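Local coordinates for epidermin biosynthesis protein EpiD (Staphylococcus aureus, PDB 3QJG), which probably catalyses the FMN-dependent oxidative decarboxylation of the carboxy-terminal cysteine of the epidermin precursor peptide during lantibiotic biosynthesis, at residues 27-32 against 55-60; 42-47 against 61-66; 87-92 against 101-106. One frame throughout, in Å; residues are numbered along the deposited sequence.

Interaction 1 of 3, residues 27-32 against 55-60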
loop_
_atom_site.group_PDB
_atom_site.type_symbol
_atom_site.label_atom_id
_atom_site.label_comp_id
_atom_site.label_asym_id
_atom_site.label_seq_id
_atom_site.Cartn_x
_atom_site.Cartn_y
_atom_site.Cartn_z
ATOM N N GLU A 27 -10.081 -10.975 38.369
ATOM C CA GLU A 27 -10.892 -11.576 39.408
ATOM C C GLU A 27 -11.335 -13.008 39.076
ATOM O O GLU A 27 -11.433 -13.828 39.952
ATOM C CB GLU A 27 -12.123 -10.688 39.723
ATOM C CG GLU A 27 -11.814 -9.305 40.352
ATOM C CD GLU A 27 -10.774 -9.340 41.506
ATOM O OE1 GLU A 27 -9.708 -8.684 41.385
ATOM O OE2 GLU A 27 -11.035 -10.009 42.533
ATOM N N LEU A 28 -11.654 -13.277 37.807
ATOM C CA LEU A 28 -11.980 -14.623 37.346
ATOM C C LEU A 28 -10.784 -15.578 37.491
ATOM O O LEU A 28 -10.982 -16.756 37.769
ATOM C CB LEU A 28 -12.515 -14.546 35.945
ATOM C CG LEU A 28 -13.939 -13.972 35.913
ATOM C CD1 LEU A 28 -14.306 -13.481 34.526
ATOM C CD2 LEU A 28 -14.908 -15.021 36.348
ATOM N N LYS A 29 -9.560 -15.062 37.387
ATOM C CA LYS A 29 -8.371 -15.864 37.654
ATOM C C LYS A 29 -8.282 -16.482 39.059
ATOM O O LYS A 29 -7.616 -17.471 39.222
ATOM C CB LYS A 29 -7.098 -15.103 37.282
ATOM C CG LYS A 29 -6.811 -15.223 35.758
ATOM C CD LYS A 29 -5.622 -16.144 35.590
ATOM C CE LYS A 29 -5.681 -16.980 34.390
ATOM N NZ LYS A 29 -4.654 -18.035 34.582
ATOM N N SER A 30 -8.981 -15.938 40.044
ATOM C CA SER A 30 -9.066 -16.588 41.361
ATOM C C SER A 30 -9.987 -17.822 41.383
ATOM O O SER A 30 -9.773 -18.696 42.204
ATOM C CB SER A 30 -9.534 -15.591 42.420
ATOM O OG SER A 30 -10.885 -15.216 42.164
ATOM N N LYS A 31 -10.994 -17.892 40.490
ATOM C CA LYS A 31 -11.893 -19.045 40.400
ATOM C C LYS A 31 -11.559 -20.031 39.282
ATOM O O LYS A 31 -11.876 -21.205 39.386
ATOM C CB LYS A 31 -13.308 -18.583 40.169
ATOM C CG LYS A 31 -14.336 -19.606 40.547
ATOM C CD LYS A 31 -15.693 -19.275 39.922
ATOM C CE LYS A 31 -16.843 -19.853 40.711
ATOM N NZ LYS A 31 -18.140 -19.413 40.095
ATOM N N PHE A 32 -10.939 -19.560 38.209
ATOM C CA PHE A 32 -10.787 -20.378 36.997
ATOM C C PHE A 32 -9.340 -20.557 36.614
ATOM O O PHE A 32 -8.530 -19.672 36.822
ATOM C CB PHE A 32 -11.534 -19.715 35.866
ATOM C CG PHE A 32 -13.014 -19.765 36.006
ATOM C CD1 PHE A 32 -13.716 -20.917 35.685
ATOM C CD2 PHE A 32 -13.713 -18.652 36.436
ATOM C CE1 PHE A 32 -15.124 -20.949 35.797
ATOM C CE2 PHE A 32 -15.116 -18.666 36.537
ATOM C CZ PHE A 32 -15.817 -19.823 36.234
ATOM N N PHE A 55 -3.184 -9.982 30.736
ATOM C CA PHE A 55 -4.037 -10.530 31.803
ATOM C C PHE A 55 -4.662 -11.887 31.445
ATOM O O PHE A 55 -4.670 -12.788 32.274
ATOM C CB PHE A 55 -5.131 -9.516 32.161
ATOM C CG PHE A 55 -4.577 -8.152 32.489
ATOM C CD1 PHE A 55 -4.061 -7.880 33.757
ATOM C CD2 PHE A 55 -4.481 -7.172 31.499
ATOM C CE1 PHE A 55 -3.502 -6.631 34.040
ATOM C CE2 PHE A 55 -3.924 -5.939 31.762
ATOM C CZ PHE A 55 -3.417 -5.662 33.029
ATOM N N CYS A 56 -5.193 -12.038 30.235
ATOM C CA CYS A 56 -5.812 -13.293 29.856
ATOM C C CYS A 56 -4.786 -14.336 29.442
ATOM O O CYS A 56 -3.526 -14.110 29.380
ATOM C CB CYS A 56 -6.904 -13.091 28.812
ATOM S SG CYS A 56 -6.353 -12.677 27.115
ATOM N N ASP A 57 -5.296 -15.536 29.251
ATOM C CA ASP A 57 -4.427 -16.624 28.880
ATOM C C ASP A 57 -4.420 -16.704 27.368
ATOM O O ASP A 57 -3.353 -16.753 26.772
ATOM C CB ASP A 57 -4.827 -17.911 29.585
ATOM C CG ASP A 57 -4.694 -17.804 31.103
ATOM O OD1 ASP A 57 -3.549 -17.736 31.630
ATOM O OD2 ASP A 57 -5.744 -17.750 31.783
ATOM N N ASN A 58 -5.589 -16.578 26.723
ATOM C CA ASN A 58 -5.623 -16.629 25.305
ATOM C C ASN A 58 -6.558 -15.577 24.823
ATOM O O ASN A 58 -7.706 -15.417 25.358
ATOM C CB ASN A 58 -6.151 -17.979 24.789
ATOM C CG ASN A 58 -5.224 -19.107 25.066
ATOM O OD1 ASN A 58 -4.318 -19.368 24.288
ATOM N ND2 ASN A 58 -5.489 -19.842 26.131
ATOM N N TYR A 59 -6.095 -14.860 23.807
ATOM C CA TYR A 59 -6.947 -13.923 23.153
ATOM C C TYR A 59 -7.176 -14.500 21.763
ATOM O O TYR A 59 -6.217 -14.689 21.007
ATOM C CB TYR A 59 -6.333 -12.530 23.126
ATOM C CG TYR A 59 -7.154 -11.571 22.312
ATOM C CD1 TYR A 59 -8.463 -11.299 22.640
ATOM C CD2 TYR A 59 -6.623 -10.961 21.182
ATOM C CE1 TYR A 59 -9.219 -10.437 21.882
ATOM C CE2 TYR A 59 -7.359 -10.085 20.446
ATOM C CZ TYR A 59 -8.670 -9.852 20.785
ATOM O OH TYR A 59 -9.378 -9.004 20.008
ATOM N N TYR A 60 -8.430 -14.858 21.477
ATOM C CA TYR A 60 -8.777 -15.501 20.216
ATOM C C TYR A 60 -9.076 -14.385 19.289
ATOM O O TYR A 60 -9.973 -13.556 19.561
ATOM C CB TYR A 60 -9.978 -16.455 20.322
ATOM C CG TYR A 60 -9.756 -17.646 21.225
ATOM C CD1 TYR A 60 -8.704 -18.540 20.982
ATOM C CD2 TYR A 60 -10.521 -17.833 22.376
ATOM C CE1 TYR A 60 -8.445 -19.592 21.837
ATOM C CE2 TYR A 60 -10.275 -18.909 23.247
ATOM C CZ TYR A 60 -9.240 -19.778 22.969
ATOM O OH TYR A 60 -9.001 -20.850 23.800
HETATM O O HOH W 1 -2.660 -19.788 33.086
#
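Lys29 and Asp57 reach for each other from opposite directions and meet as a salt bridge at the protein surface, a single charged pair that links the end region of helix 21-28 with the approach to strand 59-60. The ammonium NZ of Lys29 stands before the carboxylate of Asp57 and faces both oxygens. It lies 3.0 Å from OD2 of Asp57, although the modelled place of that oxygen is somewhat uncertain. To OD1 of Asp57, NZ of Lys29 gives a weak hydrogen bond of 3.2 Å. A water closes a small triangle at this end, accepting from Lys29 NZ at 3.0 Å and donating to Asp57 OD1 at 2.7 Å. The lysine chain is not extended: it bends at chi2 (-108°) and again at chi3 (145°), which swings its end across to the aspartate.

The pair belongs to the Rossmann-like alpha/beta fold of the flavoprotein family, in which helix 21-28 leads into strand 34-39 and the short strand 59-60 runs parallel beside it. Lys29 sits on the connection leading from helix 21-28 to strand 34-39; Asp57 comes just before strand 59-60. Asp33, just before strand 34-39, and Val35 within it take the two ends: NZ of Lys29 also donates to the carbonyl of Asp33, while OD2 of Asp57 accepts from the backbone N of Val35. Behind the lysine, the turn is secured by Ser30, whose OG donates to the carbonyl O of Glu27 at 2.7 Å. The same carbonyl also receives the backbone N of Ser30.

Interaction 2 of 3, residues 42-47 against 61-66; sequences NGRKFI and DEFEDP. With FMN (flavin mononucleotide), chain M.
An Asx turn at Asp61, in the loop after strand 59-60, receives the guanidinium of Arg44, which projects from a segment that also lines the FMN pocket. One carboxylate oxygen does most of the work. OD1 of Asp61 lies at the edge of the guanidinium, near its plane, and accepts from both terminal nitrogens. The modelled NH1 to OD1 separation of 2.4 Å is very short, so its exact value is doubtful, whereas the bond from Arg44 NH2 to Asp61 OD1, at 2.7 Å, is bent and weak. The two flat groups are turned 33° from each other, and the arginine reaches its partner through a bend at chi3 (68°). Over one guanidinium face, in one of the two conformers modelled for Phe63, comes CB of that residue, 3.4 Å from NH2 of Arg44.

The same OD1 of Asp61 takes the backbone N of Phe63 at 3.2 Å, from above the carboxylate plane, and this bond defines the Asx turn. Segment 42-47 also contacts the cofactor: Asn42 ND2 donates to O5' of FMN at 2.9 Å in an almost straight bond (175°). Phe46 lies with its ring edge toward the flavin's dimethylbenzene end, CE1 of Phe46 being 3.7 Å from C7 of FMN, and its ring also meets Phe67 of a neighbouring subunit. Such an inter-subunit flavin pocket, built from loops that follow parallel strands, is characteristic of oligomeric FMN-binding flavoproteins of this family.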
loop_
_atom_site.group_PDB
_atom_site.type_symbol
_atom_site.label_atom_id
_atom_site.label_comp_id
_atom_site.label_asym_id
_atom_site.label_seq_id
_atom_site.Cartn_x
_atom_site.Cartn_y
_atom_site.Cartn_z
ATOM N N ASN A 42 -17.212 -5.765 15.735
ATOM C CA ASN A 42 -17.330 -4.406 16.175
ATOM C C ASN A 42 -16.708 -4.134 17.522
ATOM O O ASN A 42 -16.416 -2.984 17.799
ATOM C CB ASN A 42 -18.793 -3.975 16.238
ATOM C CG ASN A 42 -19.487 -4.136 14.915
ATOM O OD1 ASN A 42 -18.887 -3.915 13.892
ATOM N ND2 ASN A 42 -20.770 -4.510 14.926
ATOM N N GLY A 43 -16.574 -5.168 18.357
ATOM C CA GLY A 43 -16.003 -5.050 19.650
ATOM C C GLY A 43 -14.523 -4.773 19.623
ATOM O O GLY A 43 -14.003 -4.118 20.552
ATOM N N ARG A 44 -13.863 -5.186 18.549
ATOM C CA ARG A 44 -12.381 -5.123 18.439
ATOM C C ARG A 44 -11.847 -3.696 18.607
ATOM O O ARG A 44 -10.764 -3.490 19.130
ATOM C CB ARG A 44 -11.912 -5.640 17.063
ATOM C CG ARG A 44 -12.262 -7.074 16.742
ATOM C CD ARG A 44 -11.905 -7.465 15.287
ATOM N NE ARG A 44 -10.465 -7.475 15.108
ATOM C CZ ARG A 44 -9.662 -8.463 15.455
ATOM N NH1 ARG A 44 -10.152 -9.605 15.950
ATOM N NH2 ARG A 44 -8.351 -8.330 15.255
ATOM N N LYS A 45 -12.620 -2.721 18.131
ATOM C CA LYS A 45 -12.177 -1.314 18.157
ATOM C C LYS A 45 -12.184 -0.713 19.551
ATOM O O LYS A 45 -11.559 0.323 19.738
ATOM C CB LYS A 45 -13.046 -0.425 17.221
ATOM C CG LYS A 45 -14.472 -0.286 17.691
ATOM C CD LYS A 45 -15.404 0.521 16.708
ATOM C CE LYS A 45 -16.775 -0.156 16.732
ATOM N NZ LYS A 45 -17.789 0.787 16.340
ATOM N N PHE A 46 -12.894 -1.328 20.497
ATOM C CA PHE A 46 -12.947 -0.855 21.868
ATOM C C PHE A 46 -11.781 -1.343 22.745
ATOM O O PHE A 46 -11.564 -0.769 23.837
ATOM C CB PHE A 46 -14.252 -1.217 22.564
ATOM C CG PHE A 46 -15.499 -0.585 21.955
ATOM C CD1 PHE A 46 -16.117 0.466 22.564
ATOM C CD2 PHE A 46 -16.091 -1.117 20.832
ATOM C CE1 PHE A 46 -17.272 1.029 22.020
ATOM C CE2 PHE A 46 -17.224 -0.558 20.294
ATOM C CZ PHE A 46 -17.812 0.516 20.898
ATOM N N ILE A 47 -11.004 -2.328 22.294
ATOM C CA ILE A 47 -10.026 -2.985 23.159
ATOM C C ILE A 47 -8.640 -3.036 22.515
ATOM O O ILE A 47 -8.451 -2.625 21.375
ATOM C CB ILE A 47 -10.482 -4.422 23.623
ATOM C CG1 ILE A 47 -10.829 -5.351 22.453
ATOM C CG2 ILE A 47 -11.704 -4.330 24.563
ATOM C CD1 ILE A 47 -9.660 -5.889 21.653
ATOM N N ASP A 61 -8.374 -14.371 18.173
ATOM C CA ASP A 61 -8.502 -13.277 17.209
ATOM C C ASP A 61 -8.807 -13.840 15.792
ATOM O O ASP A 61 -7.912 -14.303 15.110
ATOM C CB ASP A 61 -7.183 -12.519 17.216
ATOM C CG ASP A 61 -7.199 -11.248 16.354
ATOM O OD1 ASP A 61 -8.202 -10.991 15.586
ATOM O OD2 ASP A 61 -6.165 -10.523 16.469
ATOM N N GLU A 62 -10.062 -13.769 15.384
ATOM C CA GLU A 62 -10.555 -14.260 14.086
ATOM C C GLU A 62 -9.862 -13.603 12.868
ATOM O O GLU A 62 -9.745 -14.222 11.786
ATOM C CB GLU A 62 -12.089 -14.006 13.986
ATOM C CG GLU A 62 -12.772 -14.931 13.040
ATOM C CD GLU A 62 -14.183 -14.526 12.690
ATOM O OE1 GLU A 62 -14.828 -13.712 13.404
ATOM O OE2 GLU A 62 -14.641 -15.050 11.663
ATOM N N PHE A 63 -9.416 -12.354 13.018
ATOM C CA PHE A 63 -8.700 -11.603 11.945
ATOM C C PHE A 63 -7.306 -12.173 11.769
ATOM O O PHE A 63 -6.810 -12.331 10.678
ATOM C CB PHE A 63 -8.584 -10.108 12.310
ATOM C CG PHE A 63 -7.976 -9.232 11.218
ATOM C CD1 PHE A 63 -8.723 -8.878 10.096
ATOM C CD2 PHE A 63 -6.657 -8.760 11.328
ATOM C CE1 PHE A 63 -8.189 -8.063 9.097
ATOM C CE2 PHE A 63 -6.122 -7.948 10.343
ATOM C CZ PHE A 63 -6.902 -7.595 9.217
ATOM N N GLU A 64 -6.667 -12.475 12.868
ATOM C CA GLU A 64 -5.321 -13.015 12.810
ATOM C C GLU A 64 -5.322 -14.502 12.448
ATOM O O GLU A 64 -4.431 -14.965 11.776
ATOM C CB GLU A 64 -4.608 -12.735 14.114
ATOM C CG GLU A 64 -4.339 -11.233 14.275
ATOM C CD GLU A 64 -3.302 -10.718 13.286
ATOM O OE1 GLU A 64 -2.190 -11.292 13.272
ATOM O OE2 GLU A 64 -3.597 -9.754 12.538
ATOM N N ASP A 65 -6.316 -15.250 12.905
ATOM C CA ASP A 65 -6.408 -16.670 12.589
ATOM C C ASP A 65 -7.798 -17.103 12.168
ATOM O O ASP A 65 -8.568 -17.581 12.994
ATOM C CB ASP A 65 -6.023 -17.473 13.779
ATOM C CG ASP A 65 -6.061 -18.958 13.503
ATOM O OD1 ASP A 65 -6.208 -19.402 12.310
ATOM O OD2 ASP A 65 -5.931 -19.675 14.514
ATOM N N PRO A 66 -8.119 -16.965 10.879
ATOM C CA PRO A 66 -9.533 -17.030 10.512
ATOM C C PRO A 66 -10.087 -18.454 10.566
ATOM O O PRO A 66 -11.275 -18.620 10.397
ATOM C CB PRO A 66 -9.542 -16.517 9.058
ATOM C CG PRO A 66 -8.297 -15.803 8.905
ATOM C CD PRO A 66 -7.299 -16.625 9.710
HETATM N N1 FMN M . -24.433 -1.182 22.015
HETATM C C2 FMN M . -24.931 -1.873 23.089
HETATM O O2 FMN M . -25.800 -2.719 22.912
HETATM N N3 FMN M . -24.500 -1.599 24.347
HETATM C C4 FMN M . -23.562 -0.640 24.573
HETATM O O4 FMN M . -23.252 -0.458 25.727
HETATM C C4A FMN M . -23.038 0.094 23.512
HETATM N N5 FMN M . -22.077 1.069 23.687
HETATM C C5A FMN M . -21.556 1.707 22.607
HETATM C C6 FMN M . -20.628 2.723 22.793
HETATM C C7 FMN M . -20.098 3.374 21.697
HETATM C C7M FMN M . -19.065 4.454 21.839
HETATM C C8 FMN M . -20.528 3.020 20.413
HETATM C C8M FMN M . -20.033 3.731 19.177
HETATM C C9 FMN M . -21.489 2.047 20.230
HETATM C C9A FMN M . -22.014 1.378 21.326
HETATM N N10 FMN M . -23.000 0.412 21.133
HETATM C C10 FMN M . -23.490 -0.219 22.224
HETATM C "C1'" FMN M . -23.539 0.006 19.786
HETATM C "C2'" FMN M . -22.933 -1.323 19.342
HETATM O "O2'" FMN M . -21.497 -1.272 19.439
HETATM C "C3'" FMN M . -23.465 -1.590 17.981
HETATM O "O3'" FMN M . -24.897 -1.798 18.002
HETATM C "C4'" FMN M . -22.762 -2.788 17.341
HETATM O "O4'" FMN M . -23.372 -3.115 16.103
HETATM C "C5'" FMN M . -22.864 -4.035 18.154
HETATM O "O5'" FMN M . -21.986 -4.965 17.547
HETATM P P FMN M . -21.519 -6.298 18.316
HETATM O O1P FMN M . -21.092 -7.271 17.263
HETATM O O2P FMN M . -22.672 -6.816 19.113
HETATM O O3P FMN M . -20.303 -6.201 19.138
#

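Interaction 3 of 3, residues 87-92 against 101-106; sequences SNTINK and LLLTIC. With FMN (flavin mononucleotide), chain M; FMN (flavin mononucleotide), chain P.
Leu103 fits its two methyls against two residues one turn apart on helix 87-94. CD2 of Leu103 meets CG2 of Thr89 at 3.8 Å, and CD1 of Leu103 touches CD of Lys92 at 3.7 Å, the lysine chain crossing the leucine at about a right angle. Leu102 adds its own CD2 at 4.2 Å from Thr89 CG2. Thr89 is two-faced: with CG2 anti to the backbone N, the methyl points to the leucines while OG1, beside that N (chi1 -71°), donates to O2P of FMN at 2.8 Å. The same phosphate oxygen accepts from Asn88 ND2 at 2.9 Å, nearly straight (172°), and Ser87 N donates to flavin O2.

These side chains fill the space between helix axes 10.8 Å apart at a signed crossing angle of -43°. Farther along helix 101-107, Thr104 OG1 accepts from the ribityl O3' of a second FMN at 2.8 Å and itself donates to the carbonyl of Asn100. Asn88 is positioned from outside, its OD1 accepting from Cys98 N of a neighbouring subunit. The end of Lys92 forms salt bridges with Asp99 of its own chain and Asp99 of that neighbour. Between the helices carbon chiefly meets carbon, without a hydrogen bond; the polar ends turn instead to the flavins and, for Lys92, to two aspartates that would probably favour its charged form.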
loop_
_atom_site.group_PDB
_atom_site.type_symbol
_atom_site.label_atom_id
_atom_site.label_comp_id
_atom_site.label_asym_id
_atom_site.label_seq_id
_atom_site.Cartn_x
_atom_site.Cartn_y
_atom_site.Cartn_z
ATOM N N SER A 87 -27.064 -5.364 22.884
ATOM C CA SER A 87 -28.318 -5.753 22.326
ATOM C C SER A 87 -28.205 -6.550 21.003
ATOM O O SER A 87 -28.931 -7.552 20.821
ATOM C CB SER A 87 -29.151 -4.511 22.095
ATOM O OG SER A 87 -30.466 -4.892 21.879
ATOM N N ASN A 88 -27.303 -6.139 20.085
ATOM C CA ASN A 88 -27.121 -6.858 18.827
ATOM C C ASN A 88 -26.739 -8.271 19.016
ATOM O O ASN A 88 -27.310 -9.132 18.339
ATOM C CB ASN A 88 -26.049 -6.149 17.954
ATOM C CG ASN A 88 -25.580 -6.954 16.793
ATOM O OD1 ASN A 88 -26.282 -7.079 15.828
ATOM N ND2 ASN A 88 -24.269 -7.422 16.829
ATOM N N THR A 89 -25.661 -8.518 19.816
ATOM C CA THR A 89 -25.256 -9.850 20.075
ATOM C C THR A 89 -26.388 -10.699 20.736
ATOM O O THR A 89 -26.645 -11.814 20.297
ATOM C CB THR A 89 -23.948 -9.878 20.854
ATOM O OG1 THR A 89 -22.871 -9.453 19.998
ATOM C CG2 THR A 89 -23.654 -11.252 21.423
ATOM N N ILE A 90 -27.133 -10.159 21.694
ATOM C CA ILE A 90 -28.206 -10.934 22.359
ATOM C C ILE A 90 -29.268 -11.376 21.301
ATOM O O ILE A 90 -29.707 -12.559 21.239
ATOM C CB ILE A 90 -28.797 -10.108 23.550
ATOM C CG1 ILE A 90 -27.840 -10.151 24.732
ATOM C CG2 ILE A 90 -30.241 -10.539 23.982
ATOM C CD1 ILE A 90 -28.080 -9.080 25.775
ATOM N N ASN A 91 -29.616 -10.426 20.442
ATOM C CA ASN A 91 -30.659 -10.635 19.459
ATOM C C ASN A 91 -30.174 -11.555 18.282
ATOM O O ASN A 91 -30.959 -12.332 17.684
ATOM C CB ASN A 91 -31.166 -9.309 18.949
ATOM C CG ASN A 91 -31.851 -8.510 19.994
ATOM O OD1 ASN A 91 -32.610 -9.052 20.821
ATOM N ND2 ASN A 91 -31.581 -7.209 20.014
ATOM N N LYS A 92 -28.907 -11.452 17.944
ATOM C CA LYS A 92 -28.326 -12.382 16.983
ATOM C C LYS A 92 -28.333 -13.808 17.600
ATOM O O LYS A 92 -28.734 -14.782 16.931
ATOM C CB LYS A 92 -26.917 -11.982 16.560
ATOM C CG LYS A 92 -26.783 -10.751 15.633
ATOM C CD LYS A 92 -25.843 -10.957 14.525
ATOM C CE LYS A 92 -25.383 -9.779 13.707
ATOM N NZ LYS A 92 -23.918 -10.024 13.268
ATOM N N LEU A 101 -16.807 -15.327 14.897
ATOM C CA LEU A 101 -16.377 -16.437 15.688
ATOM C C LEU A 101 -17.066 -16.466 17.090
ATOM O O LEU A 101 -17.511 -17.498 17.574
ATOM C CB LEU A 101 -14.819 -16.393 15.803
ATOM C CG LEU A 101 -14.304 -17.526 16.638
ATOM C CD1 LEU A 101 -14.861 -18.901 16.065
ATOM C CD2 LEU A 101 -12.669 -17.400 16.731
ATOM N N LEU A 102 -17.162 -15.319 17.752
ATOM C CA LEU A 102 -17.794 -15.218 19.024
ATOM C C LEU A 102 -19.209 -15.743 19.013
ATOM O O LEU A 102 -19.629 -16.476 19.922
ATOM C CB LEU A 102 -17.824 -13.736 19.452
ATOM C CG LEU A 102 -18.503 -13.330 20.753
ATOM C CD1 LEU A 102 -17.934 -11.985 21.202
ATOM C CD2 LEU A 102 -20.051 -13.158 20.609
ATOM N N LEU A 103 -19.961 -15.350 18.002
ATOM C CA LEU A 103 -21.355 -15.722 17.950
ATOM C C LEU A 103 -21.564 -17.205 17.666
ATOM O O LEU A 103 -22.530 -17.819 18.162
ATOM C CB LEU A 103 -22.094 -14.927 16.894
ATOM C CG LEU A 103 -22.293 -13.422 17.036
ATOM C CD1 LEU A 103 -22.928 -12.835 15.754
ATOM C CD2 LEU A 103 -23.170 -13.157 18.217
ATOM N N THR A 104 -20.701 -17.752 16.819
ATOM C CA THR A 104 -20.681 -19.180 16.523
ATOM C C THR A 104 -20.321 -20.063 17.744
ATOM O O THR A 104 -20.904 -21.154 17.935
ATOM C CB THR A 104 -19.659 -19.489 15.379
ATOM O OG1 THR A 104 -19.988 -18.673 14.243
ATOM C CG2 THR A 104 -19.619 -20.944 15.004
ATOM N N ILE A 105 -19.334 -19.627 18.509
ATOM C CA ILE A 105 -19.035 -20.201 19.785
ATOM C C ILE A 105 -20.245 -20.251 20.714
ATOM O O ILE A 105 -20.519 -21.323 21.249
ATOM C CB ILE A 105 -17.869 -19.513 20.476
ATOM C CG1 ILE A 105 -16.600 -19.693 19.657
ATOM C CG2 ILE A 105 -17.585 -20.169 21.845
ATOM C CD1 ILE A 105 -15.435 -18.734 20.074
ATOM N N CYS A 106 -21.033 -19.165 20.793
ATOM C CA CYS A 106 -22.171 -19.111 21.722
ATOM C C CYS A 106 -23.354 -19.983 21.235
ATOM O O CYS A 106 -24.064 -20.646 22.020
ATOM C CB CYS A 106 -22.580 -17.640 22.011
ATOM S SG CYS A 106 -21.244 -16.677 22.827
HETATM N N1 FMN M . -24.433 -1.182 22.015
HETATM C C2 FMN M . -24.931 -1.873 23.089
HETATM O O2 FMN M . -25.800 -2.719 22.912
HETATM N N3 FMN M . -24.500 -1.599 24.347
HETATM C C4 FMN M . -23.562 -0.640 24.573
HETATM O O4 FMN M . -23.252 -0.458 25.727
HETATM C C4A FMN M . -23.038 0.094 23.512
HETATM N N5 FMN M . -22.077 1.069 23.687
HETATM C C5A FMN M . -21.556 1.707 22.607
HETATM C C6 FMN M . -20.628 2.723 22.793
HETATM C C7 FMN M . -20.098 3.374 21.697
HETATM C C7M FMN M . -19.065 4.454 21.839
HETATM C C8 FMN M . -20.528 3.020 20.413
HETATM C C8M FMN M . -20.033 3.731 19.177
HETATM C C9 FMN M . -21.489 2.047 20.230
HETATM C C9A FMN M . -22.014 1.378 21.326
HETATM N N10 FMN M . -23.000 0.412 21.133
HETATM C C10 FMN M . -23.490 -0.219 22.224
HETATM C "C1'" FMN M . -23.539 0.006 19.786
HETATM C "C2'" FMN M . -22.933 -1.323 19.342
HETATM O "O2'" FMN M . -21.497 -1.272 19.439
HETATM C "C3'" FMN M . -23.465 -1.590 17.981
HETATM O "O3'" FMN M . -24.897 -1.798 18.002
HETATM C "C4'" FMN M . -22.762 -2.788 17.341
HETATM O "O4'" FMN M . -23.372 -3.115 16.103
HETATM C "C5'" FMN M . -22.864 -4.035 18.154
HETATM O "O5'" FMN M . -21.986 -4.965 17.547
HETATM P P FMN M . -21.519 -6.298 18.316
HETATM O O1P FMN M . -21.092 -7.271 17.263
HETATM O O2P FMN M . -22.672 -6.816 19.113
HETATM O O3P FMN M . -20.303 -6.201 19.138
HETATM N N1 FMN P . -20.314 -23.785 10.582
HETATM C C2 FMN P . -21.365 -24.612 10.261
HETATM O O2 FMN P . -22.590 -24.288 10.425
HETATM N N3 FMN P . -21.039 -25.815 9.680
HETATM C C4 FMN P . -19.738 -26.225 9.485
HETATM O O4 FMN P . -19.562 -27.349 9.006
HETATM C C4A FMN P . -18.696 -25.384 9.833
HETATM N N5 FMN P . -17.353 -25.743 9.683
HETATM C C5A FMN P . -16.330 -24.856 10.004
HETATM C C6 FMN P . -14.987 -25.196 9.832
HETATM C C7 FMN P . -13.956 -24.293 10.154
HETATM C C7M FMN P . -12.491 -24.666 9.977
HETATM C C8 FMN P . -14.305 -23.043 10.676
HETATM C C8M FMN P . -13.266 -22.006 11.040
HETATM C C9 FMN P . -15.643 -22.703 10.845
HETATM C C9A FMN P . -16.654 -23.609 10.521
HETATM N N10 FMN P . -17.985 -23.266 10.715
HETATM C C10 FMN P . -19.004 -24.141 10.366
HETATM C "C1'" FMN P . -18.373 -21.964 11.265
HETATM C "C2'" FMN P . -18.885 -21.023 10.183
HETATM O "O2'" FMN P . -17.981 -20.780 9.134
HETATM C "C3'" FMN P . -19.188 -19.700 10.844
HETATM O "O3'" FMN P . -20.294 -19.781 11.731
HETATM C "C4'" FMN P . -19.445 -18.614 9.771
HETATM O "O4'" FMN P . -19.829 -17.441 10.398
HETATM C "C5'" FMN P . -20.507 -19.006 8.822
HETATM O "O5'" FMN P . -20.747 -17.936 7.949
HETATM P P FMN P . -21.592 -18.152 6.602
HETATM O O1P FMN P . -22.044 -16.749 6.040
HETATM O O2P FMN P . -22.697 -19.027 6.965
HETATM O O3P FMN P . -20.793 -18.964 5.636
#

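Overall arrangement
Along the chain, interactions 1 and 2 interleave, segments 27-32, 42-47, 55-60 and 61-66 following in turn around strands 34-39 and 59-60, whereas interaction 3 comes later, on helices 87-94 and 101-107. Centres of interactions 1 and 2 lie about 18 Å apart, yet they touch where Tyr59 OH packs 4.2 Å from Arg44 NH1. Interactions 2 and 3 are about 14 Å apart between centres and joined by a probable hydrogen bond from Leu101 N to Glu62 OE1; both reach one FMN and the same neighbouring subunit. Interaction 1, about 21 Å from interaction 3 across the chain's centre, joins connections of the sheet, while segments of the other two contribute to the flavin site, which the neighbouring subunit helps complete.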